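Local atomic coordinates of ankyrin repeat domain protein (Legionella pneumophila subsp. pneumophila, PDB entry 6MCA), a protein that acts as a secreted Legionella effector with ankyrin repeats and a cysteine protease-like fold, and interacts with the host LARP7 component of the 7SK snRNP complex. Residues L151-A156 with L188-A193; I159-E164 with C347-V352; I203-T208 with V384-D389; R212-Y217 with V358-Q363. All blocks are in the same frame, centred on the assembly; numbering follows the deposited sequence.

How the contacts relate
Helix 147-162 supplies the first segments of contacts 1 and 2. Contact 1 closes the shorter loop, bringing helix 188-202 back onto this helix after the hairpin of strands 168-172 and 178-182. Contact 2 spans much more chain and crosses contact 1: its partner, helix 348-353, comes after the five-stranded antiparallel sheet, and T191 of contact 1 packs on W349. Contacts 3 and 4 open next, at 203-208 and 212-217. Contact 4 closes first, on helix 355-364, so it lies within the span of contact 3, which ends on helix 373-399. Contact 2 crosses both; R162 and D387 form a salt bridge between contacts 2 and 3.

Contact 1 of 4, residues L151-A156 with L188-A193; sequences LDFINA and LEFTVA
F153 and F190 meet ring to ring between helix 147-162 and helix 188-202, and I154 reaches the edge of F190. The two backbones stay well apart, with the CA atoms of I154 and F190 8.8 Å from each other, so long side chains have to bridge the gap. Both phenylalanines use the same rotamer. In F153 the ring lies beside the carbonyl carbon (chi1 176°), which carries its far end nearer to the partner helix than its CB bond alone would suggest. The CB bond of F190 points toward the other helix, and its CE1 makes the contacts (chi1 171°). The side chains then pass one another in opposite directions rather than meeting head on. What results is an offset edge-to-face pair: the edge of F153 is turned to the face of F190, the centroids are 5.5 Å apart and the planes lie at 74°. The nearest atoms are F153 CE2 and F190 CE1, at 3.7 Å. I154 uses its longer branch, and its CG1 comes up to the rim of F190, near the ring plane, 4.2 Å from CE1. Beyond the pair, Y127 of helix 126-131 also packs on F190, while I154 touches V129 and L130 of that same helix. A tartaric acid molecule, probably from the crystallisation liquor, lies about 5 Å from the F190 side chain. The hold is apolar and aromatic, resting on dispersion and the weak electrostatics of an edge-to-face pair, with no ionic or hydrogen-bonded link between the segments.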
# COMPACT_ATOMS: atom_id res chain seq x y z
N LEU A 151 -13.32 -1.55 0.43
CA LEU A 151 -13.31 -0.51 -0.59
C LEU A 151 -13.03 0.86 0.01
O LEU A 151 -12.24 1.64 -0.54
CB LEU A 151 -14.64 -0.51 -1.35
CG LEU A 151 -14.95 -1.73 -2.21
CD1 LEU A 151 -16.21 -1.51 -3.03
CD2 LEU A 151 -13.77 -2.07 -3.11
N ASP A 152 -13.66 1.17 1.15
CA ASP A 152 -13.47 2.47 1.77
C ASP A 152 -12.05 2.62 2.30
O ASP A 152 -11.45 3.70 2.18
CB ASP A 152 -14.48 2.68 2.89
CG ASP A 152 -15.91 2.75 2.38
OD1 ASP A 152 -16.10 3.08 1.19
OD2 ASP A 152 -16.84 2.48 3.17
N PHE A 153 -11.49 1.56 2.90
CA PHE A 153 -10.10 1.63 3.35
C PHE A 153 -9.16 1.91 2.18
O PHE A 153 -8.30 2.80 2.25
CB PHE A 153 -9.71 0.34 4.06
CG PHE A 153 -8.26 0.29 4.47
CD1 PHE A 153 -7.86 0.80 5.70
CD2 PHE A 153 -7.30 -0.26 3.64
CE1 PHE A 153 -6.53 0.76 6.08
CE2 PHE A 153 -5.97 -0.30 4.01
CZ PHE A 153 -5.59 0.21 5.24
N ILE A 154 -9.32 1.15 1.09
CA ILE A 154 -8.45 1.32 -0.07
C ILE A 154 -8.56 2.74 -0.62
O ILE A 154 -7.56 3.40 -0.90
CB ILE A 154 -8.77 0.27 -1.15
CG1 ILE A 154 -8.46 -1.14 -0.64
CG2 ILE A 154 -8.01 0.57 -2.43
CD1 ILE A 154 -9.04 -2.24 -1.50
N ASN A 155 -9.80 3.22 -0.77
CA ASN A 155 -10.00 4.55 -1.35
C ASN A 155 -9.45 5.64 -0.45
O ASN A 155 -8.83 6.59 -0.94
CB ASN A 155 -11.49 4.77 -1.62
CG ASN A 155 -11.80 6.20 -2.04
OD1 ASN A 155 -11.64 6.57 -3.20
ND2 ASN A 155 -12.25 7.00 -1.08
N ALA A 156 -9.67 5.53 0.87
CA ALA A 156 -9.17 6.55 1.78
C ALA A 156 -7.65 6.59 1.80
O ALA A 156 -7.05 7.67 1.78
CB ALA A 156 -9.71 6.31 3.19
N LEU A 188 3.91 -1.05 2.88
CA LEU A 188 4.66 -1.37 1.67
C LEU A 188 3.90 -2.34 0.77
O LEU A 188 3.72 -2.07 -0.43
CB LEU A 188 6.03 -1.95 2.04
CG LEU A 188 6.97 -2.26 0.87
CD1 LEU A 188 7.22 -1.01 0.04
CD2 LEU A 188 8.27 -2.84 1.38
N GLU A 189 3.46 -3.47 1.31
CA GLU A 189 2.75 -4.46 0.50
C GLU A 189 1.44 -3.88 -0.04
O GLU A 189 1.09 -4.10 -1.21
CB GLU A 189 2.48 -5.72 1.32
CG GLU A 189 3.71 -6.27 2.03
CD GLU A 189 3.49 -7.65 2.61
OE1 GLU A 189 3.30 -8.60 1.82
OE2 GLU A 189 3.52 -7.79 3.85
N PHE A 190 0.71 -3.15 0.81
CA PHE A 190 -0.48 -2.45 0.35
C PHE A 190 -0.15 -1.50 -0.79
O PHE A 190 -0.89 -1.42 -1.77
CB PHE A 190 -1.12 -1.69 1.52
CG PHE A 190 -2.23 -0.76 1.11
CD1 PHE A 190 -3.51 -1.24 0.92
CD2 PHE A 190 -1.98 0.59 0.91
CE1 PHE A 190 -4.54 -0.38 0.55
CE2 PHE A 190 -3.00 1.45 0.54
CZ PHE A 190 -4.28 0.96 0.36
N THR A 191 0.96 -0.77 -0.67
CA THR A 191 1.34 0.19 -1.70
C THR A 191 1.65 -0.51 -3.02
O THR A 191 1.21 -0.06 -4.09
CB THR A 191 2.54 1.03 -1.25
OG1 THR A 191 2.14 1.88 -0.17
CG2 THR A 191 3.06 1.88 -2.38
N VAL A 192 2.39 -1.62 -2.97
CA VAL A 192 2.70 -2.36 -4.19
C VAL A 192 1.42 -2.85 -4.86
O VAL A 192 1.23 -2.69 -6.07
CB VAL A 192 3.65 -3.53 -3.87
CG1 VAL A 192 3.91 -4.36 -5.12
CG2 VAL A 192 4.96 -3.01 -3.29
N ALA A 193 0.52 -3.43 -4.07
CA ALA A 193 -0.73 -3.94 -4.62
C ALA A 193 -1.56 -2.83 -5.24
O ALA A 193 -2.08 -2.97 -6.36
CB ALA A 193 -1.53 -4.67 -3.54

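Contact 2 of 4, residues I159-E164 with C347-V352; sequences IGHRFE and CSWANV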
# COMPACT_ATOMS: atom_id res chain seq x y z
N ILE A 159 -6.43 8.12 -1.50
CA ILE A 159 -6.65 9.56 -1.55
C ILE A 159 -5.65 10.28 -0.65
O ILE A 159 -5.08 11.30 -1.04
CB ILE A 159 -8.10 9.89 -1.17
CG1 ILE A 159 -9.01 9.76 -2.40
CG2 ILE A 159 -8.20 11.29 -0.58
CD1 ILE A 159 -10.45 10.08 -2.13
N GLY A 160 -5.43 9.76 0.56
CA GLY A 160 -4.46 10.37 1.45
C GLY A 160 -3.07 10.40 0.86
O GLY A 160 -2.31 11.35 1.09
N HIS A 161 -2.71 9.38 0.09
CA HIS A 161 -1.38 9.35 -0.52
C HIS A 161 -1.31 10.24 -1.76
O HIS A 161 -0.38 11.05 -1.89
CB HIS A 161 -0.99 7.91 -0.86
CG HIS A 161 -0.62 7.09 0.33
ND1 HIS A 161 0.19 7.57 1.34
CD2 HIS A 161 -0.93 5.82 0.67
CE1 HIS A 161 0.35 6.63 2.25
NE2 HIS A 161 -0.32 5.56 1.87
N ARG A 162 -2.28 10.11 -2.67
CA ARG A 162 -2.22 10.86 -3.92
C ARG A 162 -2.33 12.36 -3.69
O ARG A 162 -1.64 13.15 -4.34
CB ARG A 162 -3.34 10.39 -4.86
CG ARG A 162 -3.15 8.99 -5.41
CD ARG A 162 -2.05 8.93 -6.45
NE ARG A 162 -2.02 7.64 -7.12
CZ ARG A 162 -0.93 7.10 -7.66
NH1 ARG A 162 0.23 7.74 -7.61
NH2 ARG A 162 -1.01 5.91 -8.25
N PHE A 163 -3.20 12.77 -2.77
CA PHE A 163 -3.40 14.18 -2.47
C PHE A 163 -2.50 14.67 -1.33
O PHE A 163 -2.61 15.84 -0.95
CB PHE A 163 -4.87 14.45 -2.13
CG PHE A 163 -5.79 14.36 -3.31
CD1 PHE A 163 -5.92 15.43 -4.18
CD2 PHE A 163 -6.51 13.20 -3.57
CE1 PHE A 163 -6.76 15.36 -5.28
CE2 PHE A 163 -7.35 13.12 -4.66
CZ PHE A 163 -7.48 14.20 -5.52
N GLU A 164 -1.63 13.82 -0.80
CA GLU A 164 -0.66 14.19 0.23
C GLU A 164 -1.35 14.80 1.45
O GLU A 164 -0.91 15.82 1.99
CB GLU A 164 0.40 15.14 -0.33
CG GLU A 164 1.26 14.53 -1.42
CD GLU A 164 2.34 15.48 -1.91
OE1 GLU A 164 2.71 15.40 -3.10
OE2 GLU A 164 2.82 16.29 -1.10
N CYS A 347 8.82 9.85 2.24
CA CYS A 347 9.01 9.75 0.80
C CYS A 347 8.80 8.34 0.26
O CYS A 347 8.99 8.13 -0.94
CB CYS A 347 10.42 10.22 0.44
SG CYS A 347 11.73 9.22 1.18
N SER A 348 8.42 7.38 1.11
CA SER A 348 8.29 6.00 0.67
C SER A 348 7.27 5.87 -0.46
O SER A 348 7.53 5.21 -1.47
CB SER A 348 7.91 5.11 1.85
OG SER A 348 8.82 5.27 2.93
N TRP A 349 6.11 6.49 -0.29
CA TRP A 349 5.08 6.43 -1.33
C TRP A 349 5.60 7.00 -2.64
O TRP A 349 5.45 6.38 -3.70
CB TRP A 349 3.83 7.19 -0.87
CG TRP A 349 2.81 7.34 -1.96
CD1 TRP A 349 2.66 8.40 -2.81
CD2 TRP A 349 1.78 6.40 -2.31
NE1 TRP A 349 1.62 8.18 -3.67
CE2 TRP A 349 1.06 6.96 -3.38
CE3 TRP A 349 1.41 5.15 -1.82
CZ2 TRP A 349 -0.02 6.30 -3.97
CZ3 TRP A 349 0.34 4.50 -2.41
CH2 TRP A 349 -0.36 5.08 -3.47
N ALA A 350 6.22 8.18 -2.59
CA ALA A 350 6.75 8.79 -3.81
C ALA A 350 7.85 7.94 -4.42
O ALA A 350 7.96 7.84 -5.65
CB ALA A 350 7.27 10.20 -3.50
N ASN A 351 8.67 7.30 -3.58
CA ASN A 351 9.71 6.42 -4.09
C ASN A 351 9.11 5.24 -4.85
O ASN A 351 9.63 4.85 -5.91
CB ASN A 351 10.59 5.93 -2.94
CG ASN A 351 11.55 6.99 -2.44
OD1 ASN A 351 11.76 8.01 -3.09
ND2 ASN A 351 12.13 6.76 -1.27
N VAL A 352 8.03 4.67 -4.33
CA VAL A 352 7.39 3.56 -5.04
C VAL A 352 6.73 4.06 -6.32
O VAL A 352 6.79 3.38 -7.36
CB VAL A 352 6.38 2.84 -4.12
CG1 VAL A 352 5.71 1.70 -4.87
CG2 VAL A 352 7.08 2.33 -2.87
O HOH W 1 1.29 10.08 -5.85
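H161 lies flat on W349, and this is the tight half of the contact. The imidazole and the six-membered ring of the indole make an offset stack, with centroids 4.4 Å apart and planes only 15° from parallel. The CB of H161 sits over the same face, 3.4 Å from the centroid of that six-membered ring, as a CH-pi contact. A trans chi1 of 172° in W349 is what extends the indole to helix 147-162 and sets its face against H161. T191 and V194 of helix 188-202 also pack on the indole.

R162 makes the looser half. Its chain bends at chi2 and turns one face of the guanidinium to W349 CZ2, CZ 3.9 Å away, while NE lies in plane at the indole edge; the two planes stand 76° apart, so this is no stack. A water bridges the two polar groups, accepting from R162 NH1 at 3.1 Å and from W349 NE1 at 2.9 Å. The main charge partner of R162 is D387, which takes NE in a salt bridge, and W383 adds a cation-pi contact.

Just past R162 the helix ends in a Schellman motif, E164 having positive phi. On the other side, C347 immediately precedes helix 348-353, as the nucleophilic cysteine precedes a helix in papain-like proteases, though a catalytic role for C347 is only inferred.

Contact 3 of 4, residues I203-T208 with V384-D389; sequences ISSYST and VEWDKD
W386 points out from the long helix 373-399 into the loop 203-208, which includes a short 3-10 segment at 206-207; S205, S207 and T208 receive it. The loop joins helices 188-202 and 215-233, so the contact packs a helix-helix connection against the side of helix 373-399.

The apolar part comes first. The CB bond of W386 points toward the loop, and with chi1 at 177° the pyrrole edge of the indole reaches the serines. T208 lays its methyl over one face, CG2 coming to 4.1 Å from W386 CD1. S205 CB adds a touch beside the benzene side of the indole, 3.7 Å from CZ2 of W386. From helix 188-202, F202 meets W386 edge-to-face.

The polar part gathers at the pyrrole edge. Both serine hydroxyls lie near the indole plane, S205 OG 3.3 Å and S207 OG 3.5 Å from W386 NE1. S207 gets there by holding its OG between its backbone N and carbonyl carbon, with chi1 at 52°. The two oxygens are also hydrogen-bonded to each other, S205 OG to S207 OG at 2.9 Å, and either may be the donor. T208 turns its hydroxyl to the carbonyl oxygen of F202, tying the turn to the end of the preceding helix.

Charged groups lie along the rest of the helix. D387 pairs with R390, while E385 and D389 both hold R432. Within the segment, K388 NZ makes a salt bridge to E385 OE1 at 3.1 Å, approaching on the syn side of the carboxylate.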
# COMPACT_ATOMS: atom_id res chain seq x y z
N ILE A 203 -4.35 1.81 -17.76
CA ILE A 203 -4.26 1.38 -19.16
C ILE A 203 -5.57 0.82 -19.68
O ILE A 203 -5.66 0.48 -20.87
CB ILE A 203 -3.15 0.34 -19.37
CG1 ILE A 203 -3.41 -0.91 -18.54
CG2 ILE A 203 -1.79 0.94 -19.01
CD1 ILE A 203 -2.34 -1.97 -18.70
N SER A 204 -6.60 0.72 -18.84
CA SER A 204 -7.91 0.23 -19.25
C SER A 204 -8.95 1.33 -19.36
O SER A 204 -10.11 1.05 -19.68
CB SER A 204 -8.40 -0.84 -18.28
OG SER A 204 -8.84 -0.26 -17.06
N SER A 205 -8.58 2.57 -19.07
CA SER A 205 -9.52 3.68 -19.16
C SER A 205 -9.65 4.14 -20.60
O SER A 205 -8.69 4.12 -21.37
CB SER A 205 -9.06 4.84 -18.27
OG SER A 205 -10.02 5.88 -18.24
N TYR A 206 -10.87 4.54 -20.98
CA TYR A 206 -11.08 5.11 -22.31
C TYR A 206 -10.23 6.36 -22.50
O TYR A 206 -9.55 6.51 -23.52
CB TYR A 206 -12.56 5.44 -22.51
CG TYR A 206 -13.46 4.23 -22.68
CD1 TYR A 206 -13.05 3.14 -23.45
CD2 TYR A 206 -14.71 4.18 -22.08
CE1 TYR A 206 -13.87 2.04 -23.61
CE2 TYR A 206 -15.53 3.08 -22.23
CZ TYR A 206 -15.11 2.01 -23.00
OH TYR A 206 -15.92 0.91 -23.15
N SER A 207 -10.21 7.24 -21.49
CA SER A 207 -9.52 8.52 -21.57
C SER A 207 -8.02 8.39 -21.81
O SER A 207 -7.36 9.41 -22.04
CB SER A 207 -9.77 9.32 -20.29
OG SER A 207 -9.46 8.54 -19.14
N THR A 208 -7.47 7.18 -21.76
CA THR A 208 -6.04 6.97 -21.96
C THR A 208 -5.74 6.18 -23.23
O THR A 208 -4.62 5.68 -23.39
CB THR A 208 -5.43 6.27 -20.75
OG1 THR A 208 -5.78 4.88 -20.77
CG2 THR A 208 -5.93 6.90 -19.46
N VAL A 384 -0.47 9.95 -12.62
CA VAL A 384 -0.74 10.43 -11.27
C VAL A 384 -1.99 11.31 -11.24
O VAL A 384 -2.85 11.16 -10.35
CB VAL A 384 0.49 11.16 -10.71
CG1 VAL A 384 0.13 11.93 -9.44
CG2 VAL A 384 1.61 10.17 -10.42
N GLU A 385 -2.11 12.23 -12.19
CA GLU A 385 -3.30 13.09 -12.21
C GLU A 385 -4.56 12.29 -12.49
O GLU A 385 -5.61 12.52 -11.87
CB GLU A 385 -3.12 14.21 -13.23
CG GLU A 385 -2.08 15.26 -12.83
CD GLU A 385 -2.38 15.90 -11.49
OE1 GLU A 385 -1.57 15.74 -10.56
OE2 GLU A 385 -3.43 16.58 -11.37
N TRP A 386 -4.48 11.33 -13.42
CA TRP A 386 -5.62 10.47 -13.70
C TRP A 386 -6.04 9.70 -12.46
O TRP A 386 -7.24 9.54 -12.20
CB TRP A 386 -5.29 9.51 -14.85
CG TRP A 386 -6.38 8.53 -15.15
CD1 TRP A 386 -7.36 8.67 -16.08
CD2 TRP A 386 -6.61 7.27 -14.50
NE1 TRP A 386 -8.19 7.57 -16.06
CE2 TRP A 386 -7.75 6.70 -15.10
CE3 TRP A 386 -5.97 6.58 -13.48
CZ2 TRP A 386 -8.26 5.46 -14.71
CZ3 TRP A 386 -6.47 5.35 -13.09
CH2 TRP A 386 -7.61 4.81 -13.70
N ASP A 387 -5.08 9.21 -11.68
CA ASP A 387 -5.42 8.44 -10.49
C ASP A 387 -6.04 9.33 -9.41
O ASP A 387 -6.97 8.91 -8.72
CB ASP A 387 -4.19 7.71 -9.95
CG ASP A 387 -4.54 6.42 -9.24
OD1 ASP A 387 -5.41 5.68 -9.74
OD2 ASP A 387 -3.94 6.15 -8.17
N LYS A 388 -5.52 10.55 -9.26
CA LYS A 388 -6.16 11.52 -8.37
C LYS A 388 -7.63 11.68 -8.72
O LYS A 388 -8.52 11.53 -7.87
CB LYS A 388 -5.45 12.87 -8.46
CG LYS A 388 -4.08 12.94 -7.82
CD LYS A 388 -3.52 14.35 -7.93
CE LYS A 388 -2.12 14.45 -7.34
NZ LYS A 388 -1.57 15.83 -7.49
N ASP A 389 -7.91 11.99 -9.99
CA ASP A 389 -9.29 12.22 -10.41
C ASP A 389 -10.13 10.95 -10.30
O ASP A 389 -11.32 11.03 -9.98
CB ASP A 389 -9.32 12.77 -11.83
CG ASP A 389 -8.78 14.19 -11.92
OD1 ASP A 389 -9.03 14.98 -10.98
OD2 ASP A 389 -8.10 14.51 -12.91

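Contact 4 of 4, residues R212-Y217 with V358-Q363; sequences RDYFPY and VAYSMQ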
# COMPACT_ATOMS: atom_id res chain seq x y z
N ARG A 212 -1.93 4.11 -25.98
CA ARG A 212 -1.91 2.67 -26.21
C ARG A 212 -0.51 2.16 -26.51
O ARG A 212 -0.11 1.09 -26.04
CB ARG A 212 -2.87 2.31 -27.34
CG ARG A 212 -4.17 1.67 -26.86
CD ARG A 212 -5.35 2.08 -27.73
NE ARG A 212 -5.06 1.98 -29.15
CZ ARG A 212 -5.96 2.13 -30.11
NH1 ARG A 212 -5.61 2.02 -31.38
NH2 ARG A 212 -7.22 2.39 -29.80
N ASP A 213 0.27 2.92 -27.30
CA ASP A 213 1.61 2.49 -27.67
C ASP A 213 2.52 2.30 -26.47
O ASP A 213 3.52 1.58 -26.56
CB ASP A 213 2.23 3.48 -28.65
CG ASP A 213 1.58 3.45 -30.01
OD1 ASP A 213 1.01 2.40 -30.37
OD2 ASP A 213 1.65 4.47 -30.73
N TYR A 214 2.21 2.94 -25.34
CA TYR A 214 3.01 2.82 -24.13
C TYR A 214 2.59 1.65 -23.25
O TYR A 214 3.25 1.39 -22.24
CB TYR A 214 2.94 4.12 -23.32
CG TYR A 214 3.22 5.37 -24.12
CD1 TYR A 214 4.19 5.39 -25.12
CD2 TYR A 214 2.52 6.54 -23.88
CE1 TYR A 214 4.45 6.53 -25.84
CE2 TYR A 214 2.77 7.69 -24.60
CZ TYR A 214 3.74 7.68 -25.58
OH TYR A 214 4.00 8.82 -26.31
N PHE A 215 1.52 0.94 -23.61
CA PHE A 215 0.94 -0.08 -22.74
C PHE A 215 1.82 -1.32 -22.56
O PHE A 215 1.89 -1.85 -21.44
CB PHE A 215 -0.44 -0.50 -23.26
CG PHE A 215 -1.51 0.54 -23.04
CD1 PHE A 215 -1.21 1.74 -22.42
CD2 PHE A 215 -2.81 0.31 -23.45
CE1 PHE A 215 -2.19 2.69 -22.22
CE2 PHE A 215 -3.79 1.25 -23.25
CZ PHE A 215 -3.49 2.45 -22.63
N PRO A 216 2.48 -1.84 -23.61
CA PRO A 216 3.35 -3.02 -23.39
C PRO A 216 4.39 -2.83 -22.30
O PRO A 216 4.48 -3.67 -21.39
CB PRO A 216 4.00 -3.22 -24.77
CG PRO A 216 2.98 -2.74 -25.72
CD PRO A 216 2.34 -1.55 -25.05
N TYR A 217 5.17 -1.75 -22.35
CA TYR A 217 6.17 -1.48 -21.32
C TYR A 217 5.53 -1.48 -19.93
O TYR A 217 6.01 -2.15 -19.01
CB TYR A 217 6.87 -0.15 -21.59
CG TYR A 217 7.93 -0.22 -22.67
CD1 TYR A 217 8.18 -1.39 -23.36
CD2 TYR A 217 8.69 0.90 -22.99
CE1 TYR A 217 9.15 -1.46 -24.34
CE2 TYR A 217 9.66 0.85 -23.97
CZ TYR A 217 9.89 -0.33 -24.64
OH TYR A 217 10.85 -0.39 -25.62
N VAL A 358 10.88 5.32 -14.08
CA VAL A 358 12.25 4.82 -14.11
C VAL A 358 12.33 3.50 -14.86
O VAL A 358 13.19 3.30 -15.72
CB VAL A 358 12.80 4.68 -12.68
CG1 VAL A 358 14.17 4.03 -12.69
CG2 VAL A 358 12.87 6.05 -12.02
N ALA A 359 11.42 2.56 -14.55
CA ALA A 359 11.41 1.28 -15.25
C ALA A 359 11.08 1.46 -16.73
O ALA A 359 11.65 0.77 -17.58
CB ALA A 359 10.42 0.32 -14.58
N TYR A 360 10.18 2.39 -17.04
CA TYR A 360 9.90 2.69 -18.44
C TYR A 360 11.16 3.16 -19.16
O TYR A 360 11.51 2.64 -20.23
CB TYR A 360 8.79 3.75 -18.53
CG TYR A 360 8.19 3.88 -19.91
CD1 TYR A 360 8.84 4.60 -20.91
CD2 TYR A 360 6.98 3.29 -20.22
CE1 TYR A 360 8.30 4.72 -22.17
CE2 TYR A 360 6.43 3.40 -21.48
CZ TYR A 360 7.10 4.12 -22.45
OH TYR A 360 6.56 4.24 -23.71
N SER A 361 11.85 4.15 -18.59
CA SER A 361 13.07 4.66 -19.20
C SER A 361 14.11 3.56 -19.37
O SER A 361 14.78 3.48 -20.41
CB SER A 361 13.65 5.80 -18.36
OG SER A 361 12.83 6.95 -18.43
N MET A 362 14.26 2.70 -18.36
CA MET A 362 15.23 1.61 -18.46
C MET A 362 14.86 0.65 -19.58
O MET A 362 15.74 0.10 -20.26
CB MET A 362 15.34 0.88 -17.13
CG MET A 362 15.97 1.70 -16.03
SD MET A 362 15.82 0.91 -14.42
CE MET A 362 16.93 -0.48 -14.63
N GLN A 363 13.56 0.43 -19.80
CA GLN A 363 13.15 -0.37 -20.94
C GLN A 363 13.46 0.33 -22.26
O GLN A 363 13.72 -0.33 -23.27
CB GLN A 363 11.66 -0.69 -20.86
CG GLN A 363 11.29 -1.71 -19.82
CD GLN A 363 9.81 -1.98 -19.78
OE1 GLN A 363 9.32 -2.91 -20.43
NE2 GLN A 363 9.08 -1.17 -19.02
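Y214 is the first residue of R212-Y217 to touch helix 355-364, and it does so through Y360. It stands at the end of the 3-10 segment 212-214, and its ring comes obliquely to the hydroxyl of Y360, with CD1 3.0 Å from Y360 OH. Its CB rests 4.0 Å from Y360 CE2, and its carbonyl oxygen lies at the edge of the Y360 ring, in the ring plane. Y214 also packs against V375 and L379 of helix 373-399. F215 turns away from this partner and lies on I203 and T208, which belong to contact 3.

Y217 then makes the larger part of the contact. Its CB sits 3.6 Å from Y360 CE2, and its ring directs an edge at the face of Y360, an edge-to-face pair with centroids 5.1 Å apart and planes at 70°. The Y217 ring offers a face of its own to Q363, whose CB stands over its centre, 3.9 Å from the centroid, in a CH-pi contact. From there the extended Q363 chain (chi2 180°) runs back past the tyrosine to its backbone, where NE2 donates to Y217 O at 3.2 Å. That bond is nearly straight at the hydrogen (164°). Y217 O lies in the amide plane of Q363, while NE2 stands well above the carbonyl plane, not on a lone pair. N220 of helix 215-233 donates to the amide's OE1. Two bonds from one amide to helix 215-233 thus join the aromatic packing, and with both its ends engaged the rotation of that amide is fixed.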